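Local coordinates for protein nucleoporin NUP159 (Saccharomyces cerevisiae, PDB 1XIP) that forms part of the nuclear pore complex and, through this N-terminal beta-propeller domain, tethers the helicase Dbp5 to the pore for mRNA export, at residues Asn164-Leu175 with Leu178-Trp189. Sequence-based numbering, arbitrary orientation.
Sequences NVTSFDVTNSQL and LLKDRSFQSFAW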
ATOM      1  N   ASN A 164      18.658  -2.867   9.115  1.00 31.77           N
ATOM      2  CA  ASN A 164      18.714  -3.927   8.109  1.00 30.92           C
ATOM      3  C   ASN A 164      17.349  -4.379   7.612  1.00 30.15           C
ATOM      4  O   ASN A 164      17.197  -5.507   7.144  1.00 30.37           O
ATOM      5  CB  ASN A 164      19.497  -5.127   8.643  1.00 31.29           C
ATOM      6  CG  ASN A 164      20.956  -4.816   8.856  1.00 31.40           C
ATOM      7  OD1 ASN A 164      21.604  -4.221   7.991  1.00 31.48           O
ATOM      8  ND2 ASN A 164      21.489  -5.223  10.005  1.00 32.21           N
ATOM      9  N   VAL A 165      16.372  -3.479   7.719  1.00 28.84           N
ATOM     10  CA  VAL A 165      14.993  -3.726   7.345  1.00 27.46           C
ATOM     11  C   VAL A 165      14.855  -3.463   5.849  1.00 26.92           C
ATOM     12  O   VAL A 165      15.450  -2.511   5.345  1.00 27.08           O
ATOM     13  CB  VAL A 165      14.045  -2.742   8.117  1.00 27.59           C
ATOM     14  CG1 VAL A 165      12.541  -3.046   7.859  1.00 26.46           C
ATOM     15  CG2 VAL A 165      14.362  -2.738   9.603  1.00 26.58           C
ATOM     16  N   THR A 166      14.079  -4.290   5.142  1.00 25.62           N
ATOM     17  CA  THR A 166      13.800  -4.031   3.727  1.00 25.07           C
ATOM     18  C   THR A 166      12.324  -3.748   3.479  1.00 24.48           C
ATOM     19  O   THR A 166      11.966  -3.124   2.489  1.00 23.88           O
ATOM     20  CB  THR A 166      14.299  -5.167   2.803  1.00 24.93           C
ATOM     21  OG1 THR A 166      13.721  -6.404   3.205  1.00 25.27           O
ATOM     22  CG2 THR A 166      15.795  -5.399   2.991  1.00 25.99           C
ATOM     23  N   SER A 167      11.487  -4.222   4.392  1.00 23.88           N
ATOM     24  CA  SER A 167      10.076  -3.908   4.402  1.00 23.35           C
ATOM     25  C   SER A 167       9.543  -3.922   5.823  1.00 22.98           C
ATOM     26  O   SER A 167       9.964  -4.712   6.651  1.00 23.17           O
ATOM     27  CB  SER A 167       9.284  -4.910   3.545  1.00 23.45           C
ATOM     28  OG  SER A 167       7.974  -4.412   3.278  1.00 22.63           O
ATOM     29  N   PHE A 168       8.596  -3.051   6.097  1.00 22.85           N
ATOM     30  CA  PHE A 168       7.923  -3.057   7.382  1.00 22.48           C
ATOM     31  C   PHE A 168       6.422  -2.841   7.186  1.00 22.55           C
ATOM     32  O   PHE A 168       5.983  -2.404   6.132  1.00 22.58           O
ATOM     33  CB  PHE A 168       8.521  -1.994   8.306  1.00 22.04           C
ATOM     34  CG  PHE A 168       8.015  -0.590   8.031  1.00 21.52           C
ATOM     35  CD1 PHE A 168       6.948  -0.063   8.763  1.00 21.42           C
ATOM     36  CD2 PHE A 168       8.617   0.205   7.056  1.00 20.59           C
ATOM     37  CE1 PHE A 168       6.481   1.235   8.521  1.00 21.95           C
ATOM     38  CE2 PHE A 168       8.168   1.503   6.809  1.00 20.21           C
ATOM     39  CZ  PHE A 168       7.094   2.019   7.539  1.00 21.37           C
ATOM     40  N   ASP A 169       5.643  -3.159   8.208  1.00 23.08           N
ATOM     41  CA  ASP A 169       4.222  -2.825   8.230  1.00 23.92           C
ATOM     42  C   ASP A 169       3.825  -2.512   9.671  1.00 23.77           C
ATOM     43  O   ASP A 169       4.400  -3.069  10.590  1.00 24.09           O
ATOM     44  CB  ASP A 169       3.394  -3.990   7.667  1.00 23.73           C
ATOM     45  CG  ASP A 169       1.975  -3.585   7.301  1.00 25.80           C
ATOM     46  OD1 ASP A 169       1.661  -2.355   7.281  1.00 28.75           O
ATOM     47  OD2 ASP A 169       1.095  -4.433   7.013  1.00 26.37           O
ATOM     48  N   VAL A 170       2.869  -1.601   9.864  1.00 24.16           N
ATOM     49  CA  VAL A 170       2.306  -1.336  11.190  1.00 24.09           C
ATOM     50  C   VAL A 170       0.808  -1.333  11.191  1.00 24.72           C
ATOM     51  O   VAL A 170       0.163  -0.977  10.183  1.00 24.59           O
ATOM     52  CB  VAL A 170       2.684   0.042  11.767  1.00 24.08           C
ATOM     53  CG1 VAL A 170       3.716  -0.095  12.864  1.00 24.85           C
ATOM     54  CG2 VAL A 170       3.095   1.016  10.703  1.00 22.66           C
ATOM     55  N   THR A 171       0.255  -1.717  12.340  1.00 25.06           N
ATOM     56  CA  THR A 171      -1.127  -1.434  12.677  1.00 25.81           C
ATOM     57  C   THR A 171      -1.120  -0.597  13.949  1.00 26.66           C
ATOM     58  O   THR A 171      -0.065  -0.204  14.435  1.00 27.29           O
ATOM     59  CB  THR A 171      -1.911  -2.732  12.920  1.00 25.92           C
ATOM     60  OG1 THR A 171      -1.312  -3.461  14.012  1.00 26.27           O
ATOM     61  CG2 THR A 171      -1.809  -3.669  11.715  1.00 24.85           C
ATOM     62  N   ASN A 172      -2.296  -0.349  14.500  1.00 27.38           N
ATOM     63  CA  ASN A 172      -2.395   0.333  15.767  1.00 28.23           C
ATOM     64  C   ASN A 172      -1.649  -0.344  16.921  1.00 28.52           C
ATOM     65  O   ASN A 172      -1.298   0.315  17.893  1.00 28.54           O
ATOM     66  CB  ASN A 172      -3.851   0.517  16.145  1.00 28.32           C
ATOM     67  CG  ASN A 172      -4.045   1.673  17.067  1.00 29.68           C
ATOM     68  OD1 ASN A 172      -4.030   1.514  18.291  1.00 30.94           O
ATOM     69  ND2 ASN A 172      -4.191   2.866  16.496  1.00 30.68           N
ATOM     70  N   SER A 173      -1.405  -1.651  16.810  1.00 29.16           N
ATOM     71  CA  SER A 173      -0.876  -2.428  17.937  1.00 29.31           C
ATOM     72  C   SER A 173       0.290  -3.359  17.613  1.00 29.42           C
ATOM     73  O   SER A 173       0.879  -3.942  18.517  1.00 29.10           O
ATOM     74  CB  SER A 173      -2.001  -3.209  18.608  1.00 29.41           C
ATOM     75  OG  SER A 173      -2.660  -4.032  17.670  1.00 30.42           O
ATOM     76  N   GLN A 174       0.634  -3.479  16.330  1.00 30.01           N
ATOM     77  CA  GLN A 174       1.718  -4.368  15.899  1.00 30.41           C
ATOM     78  C   GLN A 174       2.679  -3.691  14.918  1.00 30.25           C
ATOM     79  O   GLN A 174       2.281  -2.800  14.174  1.00 30.48           O
ATOM     80  CB  GLN A 174       1.117  -5.606  15.260  1.00 30.74           C
ATOM     81  CG  GLN A 174       2.018  -6.811  15.206  1.00 32.49           C
ATOM     82  CD  GLN A 174       1.339  -7.976  14.501  1.00 36.19           C
ATOM     83  OE1 GLN A 174       0.158  -7.877  14.121  1.00 37.03           O
ATOM     84  NE2 GLN A 174       2.067  -9.087  14.330  1.00 35.77           N
ATOM     85  N   LEU A 175       3.943  -4.118  14.935  1.00 30.33           N
ATOM     86  CA  LEU A 175       4.950  -3.698  13.949  1.00 30.45           C
ATOM     87  C   LEU A 175       5.729  -4.911  13.463  1.00 30.21           C
ATOM     88  O   LEU A 175       6.387  -5.600  14.253  1.00 30.52           O
ATOM     89  CB  LEU A 175       5.916  -2.651  14.540  1.00 30.58           C
ATOM     90  CG  LEU A 175       7.122  -2.026  13.774  1.00 31.22           C
ATOM     91  CD1 LEU A 175       7.220  -2.362  12.307  1.00 32.88           C
ATOM     92  CD2 LEU A 175       7.122  -0.513  13.921  1.00 31.71           C
ATOM     93  N   LEU A 178      10.714  -7.103   7.888  1.00 29.23           N
ATOM     94  CA  LEU A 178      11.402  -8.069   7.034  1.00 28.92           C
ATOM     95  C   LEU A 178      12.856  -7.636   6.898  1.00 29.25           C
ATOM     96  O   LEU A 178      13.136  -6.511   6.460  1.00 29.10           O
ATOM     97  CB  LEU A 178      10.774  -8.120   5.645  1.00 28.84           C
ATOM     98  CG  LEU A 178      10.700  -9.462   4.886  1.00 29.29           C
ATOM     99  CD1 LEU A 178      10.380  -9.250   3.413  1.00 27.02           C
ATOM    100  CD2 LEU A 178      11.952 -10.333   5.049  1.00 28.36           C
ATOM    101  N   LEU A 179      13.775  -8.535   7.246  1.00 29.05           N
ATOM    102  CA  LEU A 179      15.200  -8.211   7.244  1.00 29.20           C
ATOM    103  C   LEU A 179      15.941  -8.679   5.988  1.00 28.87           C
ATOM    104  O   LEU A 179      15.441  -9.524   5.255  1.00 28.51           O
ATOM    105  CB  LEU A 179      15.868  -8.770   8.509  1.00 29.30           C
ATOM    106  CG  LEU A 179      15.353  -8.179   9.821  1.00 29.45           C
ATOM    107  CD1 LEU A 179      16.017  -8.823  11.033  1.00 30.55           C
ATOM    108  CD2 LEU A 179      15.592  -6.687   9.820  1.00 31.56           C
ATOM    109  N   LYS A 180      17.128  -8.106   5.758  1.00 29.04           N
ATOM    110  CA  LYS A 180      18.030  -8.487   4.645  1.00 29.51           C
ATOM    111  C   LYS A 180      18.391  -9.976   4.580  1.00 29.74           C
ATOM    112  O   LYS A 180      18.503 -10.545   3.492  1.00 29.74           O
ATOM    113  CB  LYS A 180      19.329  -7.685   4.703  1.00 29.37           C
ATOM    114  CG  LYS A 180      19.176  -6.224   4.415  1.00 29.95           C
ATOM    115  CD  LYS A 180      20.514  -5.554   4.388  1.00 31.05           C
ATOM    116  CE  LYS A 180      20.622  -4.605   3.223  1.00 33.32           C
ATOM    117  NZ  LYS A 180      22.041  -4.140   3.067  1.00 35.14           N
ATOM    118  N   ASP A 181      18.593 -10.594   5.744  1.00 30.03           N
ATOM    119  CA  ASP A 181      18.835 -12.031   5.818  1.00 30.58           C
ATOM    120  C   ASP A 181      17.559 -12.856   5.574  1.00 30.87           C
ATOM    121  O   ASP A 181      17.578 -14.099   5.628  1.00 31.22           O
ATOM    122  CB  ASP A 181      19.487 -12.396   7.157  1.00 30.67           C
ATOM    123  CG  ASP A 181      18.532 -12.274   8.329  1.00 31.34           C
ATOM    124  OD1 ASP A 181      18.967 -12.578   9.462  1.00 31.77           O
ATOM    125  OD2 ASP A 181      17.336 -11.889   8.224  1.00 32.21           O
ATOM    126  N   ARG A 182      16.455 -12.151   5.316  1.00 31.03           N
ATOM    127  CA  ARG A 182      15.170 -12.752   4.949  1.00 30.77           C
ATOM    128  C   ARG A 182      14.461 -13.334   6.155  1.00 30.48           C
ATOM    129  O   ARG A 182      13.573 -14.167   6.021  1.00 30.40           O
ATOM    130  CB  ARG A 182      15.346 -13.812   3.855  1.00 31.12           C
ATOM    131  CG  ARG A 182      15.904 -13.288   2.522  1.00 31.38           C
ATOM    132  CD  ARG A 182      15.584 -14.185   1.323  1.00 32.31           C
ATOM    133  NE  ARG A 182      16.270 -15.477   1.394  1.00 31.76           N
ATOM    134  CZ  ARG A 182      16.170 -16.429   0.479  1.00 32.57           C
ATOM    135  NH1 ARG A 182      15.404 -16.254  -0.585  1.00 33.11           N
ATOM    136  NH2 ARG A 182      16.847 -17.562   0.623  1.00 33.97           N
ATOM    137  N   SER A 183      14.847 -12.882   7.339  1.00 30.36           N
ATOM    138  CA  SER A 183      14.132 -13.263   8.546  1.00 30.33           C
ATOM    139  C   SER A 183      13.086 -12.213   8.936  1.00 30.29           C
ATOM    140  O   SER A 183      13.101 -11.079   8.435  1.00 29.92           O
ATOM    141  CB  SER A 183      15.108 -13.554   9.693  1.00 30.21           C
ATOM    142  OG  SER A 183      15.529 -12.365  10.326  1.00 30.59           O
ATOM    143  N   PHE A 184      12.184 -12.613   9.827  1.00 30.50           N
ATOM    144  CA  PHE A 184      11.052 -11.801  10.236  1.00 30.70           C
ATOM    145  C   PHE A 184      11.064 -11.468  11.725  1.00 30.98           C
ATOM    146  O   PHE A 184      11.547 -12.245  12.557  1.00 31.22           O
ATOM    147  CB  PHE A 184       9.770 -12.539   9.919  1.00 30.83           C
ATOM    148  CG  PHE A 184       9.523 -12.714   8.465  1.00 30.59           C
ATOM    149  CD1 PHE A 184       8.642 -11.869   7.797  1.00 31.03           C
ATOM    150  CD2 PHE A 184      10.141 -13.737   7.761  1.00 30.22           C
ATOM    151  CE1 PHE A 184       8.397 -12.031   6.435  1.00 30.97           C
ATOM    152  CE2 PHE A 184       9.911 -13.909   6.409  1.00 31.05           C
ATOM    153  CZ  PHE A 184       9.038 -13.055   5.737  1.00 31.74           C
ATOM    154  N   GLN A 185      10.510 -10.314  12.054  1.00 31.14           N
ATOM    155  CA  GLN A 185      10.373  -9.907  13.436  1.00 31.47           C
ATOM    156  C   GLN A 185       9.069  -9.179  13.640  1.00 31.50           C
ATOM    157  O   GLN A 185       8.615  -8.435  12.777  1.00 31.63           O
ATOM    158  CB  GLN A 185      11.530  -9.021  13.837  1.00 31.73           C
ATOM    159  CG  GLN A 185      12.746  -9.784  14.307  1.00 32.46           C
ATOM    160  CD  GLN A 185      13.857  -8.864  14.712  1.00 34.15           C
ATOM    161  OE1 GLN A 185      13.604  -7.732  15.125  1.00 36.68           O
ATOM    162  NE2 GLN A 185      15.091  -9.326  14.587  1.00 34.51           N
ATOM    163  N   SER A 186       8.469  -9.397  14.792  1.00 31.65           N
ATOM    164  CA  SER A 186       7.184  -8.829  15.105  1.00 32.17           C
ATOM    165  C   SER A 186       7.235  -8.241  16.491  1.00 32.69           C
ATOM    166  O   SER A 186       7.823  -8.821  17.390  1.00 32.96           O
ATOM    167  CB  SER A 186       6.114  -9.911  15.029  1.00 31.91           C
ATOM    168  OG  SER A 186       4.835  -9.379  15.290  1.00 32.61           O
ATOM    169  N   PHE A 187       6.632  -7.076  16.667  1.00 33.60           N
ATOM    170  CA  PHE A 187       6.656  -6.401  17.962  1.00 34.05           C
ATOM    171  C   PHE A 187       5.264  -5.973  18.356  1.00 34.84           C
ATOM    172  O   PHE A 187       4.456  -5.603  17.509  1.00 35.29           O
ATOM    173  CB  PHE A 187       7.518  -5.145  17.909  1.00 33.60           C
ATOM    174  CG  PHE A 187       8.914  -5.364  17.393  1.00 33.70           C
ATOM    175  CD1 PHE A 187       9.999  -5.369  18.271  1.00 33.80           C
ATOM    176  CD2 PHE A 187       9.157  -5.504  16.029  1.00 33.10           C
ATOM    177  CE1 PHE A 187      11.289  -5.544  17.804  1.00 33.53           C
ATOM    178  CE2 PHE A 187      10.440  -5.681  15.555  1.00 32.60           C
ATOM    179  CZ  PHE A 187      11.509  -5.701  16.442  1.00 33.54           C
ATOM    180  N   ALA A 188       4.986  -5.997  19.646  1.00 35.79           N
ATOM    181  CA  ALA A 188       3.844  -5.262  20.159  1.00 36.54           C
ATOM    182  C   ALA A 188       4.178  -3.771  20.049  1.00 37.16           C
ATOM    183  O   ALA A 188       5.298  -3.351  20.368  1.00 36.87           O
ATOM    184  CB  ALA A 188       3.570  -5.648  21.579  1.00 36.43           C
ATOM    185  N   TRP A 189       3.212  -2.992  19.563  1.00 37.97           N
ATOM    186  CA  TRP A 189       3.403  -1.570  19.303  1.00 39.02           C
ATOM    187  C   TRP A 189       2.385  -0.678  20.061  1.00 40.26           C
ATOM    188  O   TRP A 189       1.165  -0.881  19.971  1.00 40.12           O
ATOM    189  CB  TRP A 189       3.332  -1.307  17.794  1.00 38.61           C
ATOM    190  CG  TRP A 189       3.405   0.139  17.450  1.00 38.09           C
ATOM    191  CD1 TRP A 189       2.357   1.011  17.338  1.00 37.50           C
ATOM    192  CD2 TRP A 189       4.588   0.902  17.201  1.00 37.10           C
ATOM    193  NE1 TRP A 189       2.817   2.269  17.035  1.00 38.24           N
ATOM    194  CE2 TRP A 189       4.184   2.231  16.945  1.00 37.70           C
ATOM    195  CE3 TRP A 189       5.954   0.598  17.173  1.00 36.60           C
ATOM    196  CZ2 TRP A 189       5.099   3.255  16.651  1.00 37.03           C
ATOM    197  CZ3 TRP A 189       6.857   1.605  16.889  1.00 36.74           C
ATOM    198  CH2 TRP A 189       6.425   2.921  16.626  1.00 37.71           C
TER
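Q174 reaches diagonally past its register partner A188 to S186 on the neighbouring antiparallel strand, and its amide NE2 gives S186 OG a nearly straight hydrogen bond of 2.9 Å, the hydroxyl lying in the amide plane. Q174 gets there with CG anti to its backbone N (chi1 -159°) and the chain extended beyond; NE2 also makes a weak bond to P224 O. With an alanine in place of Q174, S186 OG is likely to lose this amide donor and a gap to open beside I221 of strand 215-221.

On the other face of the sheet, L175 CD2 packs against the six-membered ring of W189, 3.6 Å from CE3, in an oblique approach. The indole's opposite end brings CD1 near N172 O, which sits at the ring edge. In the backbone, L175 and F187 form a hydrogen-bonded antiparallel pair, bonded both ways, and L175 O also lies in plane at the edge of the F187 ring, 3.3 Å from CD2. Nearer the turn at 171-174, W189 N donates to S173 O at 2.7 Å.

At the far end, L178 O takes T166 N at 2.7 Å and, weakly, S167 N and T166 OG1, while L178 N returns a bond to S167 O. T166 and S167 together opposite L178 make a classic beta bulge, where the chain leaves strand 158-165 for strand 167-170. K180 N closes on N164 O at 2.9 Å, with L179 CD2 also resting against that oxygen; with the V165-L179 pair, this ties the end of the preceding sheet's outermost strand to this one. Further out, S167 OG is held by V219 N of the next sheet.

One strong and two weak donors on L178 O thus probably fix the corner between successive propeller blades, while the in-plane bond to S186 OG probably sets the rotation of the Q174 amide.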